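Local coordinates for protein spore germination lipase LipC (PDB 6NKD) that probably hydrolyses ester bonds of lipids as a GDSL-family lipase, with a likely part in spore germination, at residues V26-R31 with A197-L202. Residues are numbered along the deposited sequence; the frame is centred on the assembly and turned at random.
Sequences VQRYKR and AMSEKL. With SO4 (sulfate ion), chain D.
Y29 lies against L202 and S199 where the axes of segments 26-31 and 197-202 approach to 8.3 Å, crossing at -43°. Following Y29 outward, CB meets L202 CD1 and, on another side, S199 CB. With CG anti to the backbone N (chi1 178°), the ring is carried across the L202 side chain at about a right angle. CG and CD2 then rest on L202 CD1, each at 3.7 Å, while CD1 and CE1 lie on L202 CB; CZ still approaches this CB, and the hydroxyl extends past it. L202 CB sits 3.6 Å from the ring centroid, a CH-pi contact. Tyrosine offers a flat face, and leucine's CB and one methyl cover it. Beside it, the small S199 is consistent with the 4.8 Å between the CA atoms of Y29 and S199. Its OG lies 3.5 Å from R28 CB and hydrogen-bonds E196 O, which satisfies this buried hydroxyl. R28 NE hydrogen-bonds P23 O, and NH2 forms a salt bridge with E196 of the facing helix. The contact joins helices 25-37 and 192-204 of the SGNH hydrolase fold; L202 also touches F25, R132 of strand 130-134 and I169 of strand 166-169, wedging between helix and parallel sheet.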
ATOM      1  N   VAL A  26       8.493   1.714 -16.953  1.00 54.28           N
ATOM      2  CA  VAL A  26       9.172   2.997 -17.113  1.00 56.37           C
ATOM      3  C   VAL A  26      10.628   2.900 -16.671  1.00 55.99           C
ATOM      4  O   VAL A  26      11.504   3.552 -17.248  1.00 56.84           O
ATOM      5  CB  VAL A  26       8.417   4.116 -16.368  1.00 58.04           C
ATOM      6  CG1 VAL A  26       6.941   4.080 -16.707  1.00 54.13           C
ATOM      7  CG2 VAL A  26       8.627   4.033 -14.862  1.00 61.18           C
ATOM      8  N   GLN A  27      10.917   2.087 -15.655  1.00 55.50           N
ATOM      9  CA  GLN A  27      12.288   1.943 -15.182  1.00 57.76           C
ATOM     10  C   GLN A  27      13.049   0.844 -15.907  1.00 57.74           C
ATOM     11  O   GLN A  27      14.283   0.900 -15.964  1.00 59.46           O
ATOM     12  CB  GLN A  27      12.316   1.679 -13.672  1.00 59.44           C
ATOM     13  CG  GLN A  27      11.145   0.876 -13.147  1.00 60.34           C
ATOM     14  CD  GLN A  27       9.984   1.750 -12.712  1.00 60.62           C
ATOM     15  OE1 GLN A  27       8.821   1.380 -12.872  1.00 59.91           O
ATOM     16  NE2 GLN A  27      10.296   2.913 -12.154  1.00 60.83           N
ATOM     17  N   ARG A  28      12.351  -0.150 -16.456  1.00 56.57           N
ATOM     18  CA  ARG A  28      13.002  -1.070 -17.382  1.00 56.91           C
ATOM     19  C   ARG A  28      13.363  -0.361 -18.680  1.00 58.14           C
ATOM     20  O   ARG A  28      14.394  -0.659 -19.294  1.00 58.96           O
ATOM     21  CB  ARG A  28      12.100  -2.273 -17.655  1.00 55.66           C
ATOM     22  CG  ARG A  28      11.784  -3.098 -16.421  1.00 55.07           C
ATOM     23  CD  ARG A  28      10.654  -4.080 -16.681  1.00 53.73           C
ATOM     24  NE  ARG A  28      10.141  -4.655 -15.441  1.00 53.26           N
ATOM     25  CZ  ARG A  28      10.510  -5.834 -14.954  1.00 54.24           C
ATOM     26  NH1 ARG A  28       9.991  -6.276 -13.814  1.00 53.60           N
ATOM     27  NH2 ARG A  28      11.392  -6.576 -15.608  1.00 55.98           N
ATOM     28  N   TYR A  29      12.526   0.587 -19.111  1.00 58.66           N
ATOM     29  CA  TYR A  29      12.852   1.397 -20.278  1.00 60.48           C
ATOM     30  C   TYR A  29      13.972   2.382 -19.972  1.00 64.15           C
ATOM     31  O   TYR A  29      14.760   2.720 -20.863  1.00 67.16           O
ATOM     32  CB  TYR A  29      11.598   2.128 -20.766  1.00 58.78           C
ATOM     33  CG  TYR A  29      11.798   3.054 -21.948  1.00 60.45           C
ATOM     34  CD1 TYR A  29      12.560   2.668 -23.045  1.00 61.14           C
ATOM     35  CD2 TYR A  29      11.197   4.307 -21.979  1.00 61.92           C
ATOM     36  CE1 TYR A  29      12.733   3.513 -24.128  1.00 62.77           C
ATOM     37  CE2 TYR A  29      11.361   5.155 -23.058  1.00 63.80           C
ATOM     38  CZ  TYR A  29      12.131   4.754 -24.129  1.00 64.67           C
ATOM     39  OH  TYR A  29      12.294   5.598 -25.205  1.00 67.37           O
ATOM     40  N   LYS A  30      14.063   2.845 -18.724  1.00 63.56           N
ATOM     41  CA  LYS A  30      15.157   3.732 -18.343  1.00 66.43           C
ATOM     42  C   LYS A  30      16.496   3.006 -18.385  1.00 68.92           C
ATOM     43  O   LYS A  30      17.498   3.566 -18.846  1.00 70.89           O
ATOM     44  CB  LYS A  30      14.896   4.313 -16.954  1.00 66.25           C
ATOM     45  CG  LYS A  30      16.147   4.744 -16.199  1.00 68.51           C
ATOM     46  CD  LYS A  30      15.786   5.363 -14.858  1.00 68.44           C
ATOM     47  CE  LYS A  30      16.887   5.153 -13.831  1.00 68.58           C
ATOM     48  NZ  LYS A  30      18.193   5.699 -14.285  1.00 71.60           N
ATOM     49  N   ARG A  31      16.532   1.755 -17.920  1.00 68.72           N
ATOM     50  CA  ARG A  31      17.780   1.001 -17.930  1.00 70.70           C
ATOM     51  C   ARG A  31      18.239   0.709 -19.353  1.00 69.17           C
ATOM     52  O   ARG A  31      19.434   0.800 -19.657  1.00 71.10           O
ATOM     53  CB  ARG A  31      17.615  -0.296 -17.138  1.00 73.02           C
ATOM     54  CG  ARG A  31      18.805  -1.235 -17.230  1.00 78.15           C
ATOM     55  CD  ARG A  31      18.719  -2.340 -16.191  1.00 82.45           C
ATOM     56  NE  ARG A  31      18.805  -1.814 -14.833  1.00 87.31           N
ATOM     57  CZ  ARG A  31      18.856  -2.568 -13.741  1.00 88.65           C
ATOM     58  NH1 ARG A  31      18.831  -3.890 -13.844  1.00 88.09           N
ATOM     59  NH2 ARG A  31      18.934  -2.002 -12.543  1.00 89.23           N
ATOM     60  N   ALA A 197       7.989  -6.718 -21.630  1.00 51.28           N
ATOM     61  CA  ALA A 197       7.742  -6.687 -23.067  1.00 52.03           C
ATOM     62  C   ALA A 197       7.404  -5.283 -23.549  1.00 51.67           C
ATOM     63  O   ALA A 197       7.753  -4.917 -24.677  1.00 52.55           O
ATOM     64  CB  ALA A 197       6.622  -7.663 -23.426  1.00 51.98           C
HETATM   65  N   MSE A 198       6.733  -4.487 -22.722  1.00 51.04           N
HETATM   66  CA  MSE A 198       6.413  -3.109 -23.085  1.00 51.68           C
HETATM   67  C   MSE A 198       7.684  -2.281 -23.216  1.00 55.06           C
HETATM   68  O   MSE A 198       7.827  -1.497 -24.155  1.00 57.90           O
HETATM   69  CB  MSE A 198       5.478  -2.474 -22.056  1.00 49.44           C
HETATM   70  CG  MSE A 198       4.018  -2.869 -22.208  1.00 47.83           C
HETATM   71 SE   MSE A 198       2.912  -2.259 -20.718  0.54 45.93          SE
HETATM   72  CE  MSE A 198       3.080  -0.335 -20.954  1.00 44.87           C
ATOM     73  N   SER A 199       8.610  -2.462 -22.270  1.00 54.32           N
ATOM     74  CA  SER A 199       9.870  -1.731 -22.333  1.00 57.03           C
ATOM     75  C   SER A 199      10.700  -2.145 -23.542  1.00 60.02           C
ATOM     76  O   SER A 199      11.421  -1.316 -24.106  1.00 62.46           O
ATOM     77  CB  SER A 199      10.663  -1.929 -21.040  1.00 56.62           C
ATOM     78  OG  SER A 199      10.964  -3.296 -20.818  1.00 56.29           O
ATOM     79  N   GLU A 200      10.611  -3.413 -23.954  1.00 60.99           N
ATOM     80  CA  GLU A 200      11.309  -3.845 -25.162  1.00 64.13           C
ATOM     81  C   GLU A 200      10.752  -3.145 -26.394  1.00 62.69           C
ATOM     82  O   GLU A 200      11.502  -2.787 -27.310  1.00 63.97           O
ATOM     83  CB  GLU A 200      11.203  -5.362 -25.321  1.00 68.06           C
ATOM     84  CG  GLU A 200      11.811  -6.162 -24.185  1.00 74.35           C
ATOM     85  CD  GLU A 200      11.397  -7.622 -24.219  1.00 81.52           C
ATOM     86  OE1 GLU A 200      10.994  -8.103 -25.300  1.00 85.48           O
ATOM     87  OE2 GLU A 200      11.467  -8.286 -23.164  1.00 83.61           O
ATOM     88  N   LYS A 201       9.433  -2.944 -26.434  1.00 59.89           N
ATOM     89  CA  LYS A 201       8.819  -2.261 -27.566  1.00 60.57           C
ATOM     90  C   LYS A 201       9.236  -0.798 -27.629  1.00 62.41           C
ATOM     91  O   LYS A 201       9.335  -0.228 -28.722  1.00 66.05           O
ATOM     92  CB  LYS A 201       7.299  -2.385 -27.479  1.00 57.23           C
ATOM     93  CG  LYS A 201       6.575  -2.166 -28.793  1.00 56.54           C
ATOM     94  CD  LYS A 201       6.923  -3.248 -29.802  1.00 56.94           C
ATOM     95  CE  LYS A 201       6.020  -3.167 -31.023  1.00 57.95           C
ATOM     96  NZ  LYS A 201       6.379  -4.178 -32.055  1.00 58.99           N
ATOM     97  N   LEU A 202       9.484  -0.178 -26.473  1.00 59.64           N
ATOM     98  CA  LEU A 202       9.944   1.206 -26.459  1.00 59.59           C
ATOM     99  C   LEU A 202      11.379   1.315 -26.955  1.00 61.87           C
ATOM    100  O   LEU A 202      11.701   2.201 -27.756  1.00 65.75           O
ATOM    101  CB  LEU A 202       9.815   1.785 -25.051  1.00 57.48           C
ATOM    102  CG  LEU A 202       8.408   2.145 -24.577  1.00 56.46           C
ATOM    103  CD1 LEU A 202       8.342   2.160 -23.063  1.00 54.93           C
ATOM    104  CD2 LEU A 202       7.999   3.497 -25.131  1.00 58.20           C
TER
HETATM  105  S   SO4 D 302      19.414   1.661 -13.285  1.00143.19           S
HETATM  106  O1  SO4 D 302      19.389   3.032 -12.782  1.00143.29           O
HETATM  107  O2  SO4 D 302      18.066   1.271 -13.688  1.00143.64           O
HETATM  108  O3  SO4 D 302      20.306   1.579 -14.438  1.00143.05           O
HETATM  109  O4  SO4 D 302      19.889   0.763 -12.238  1.00143.30           O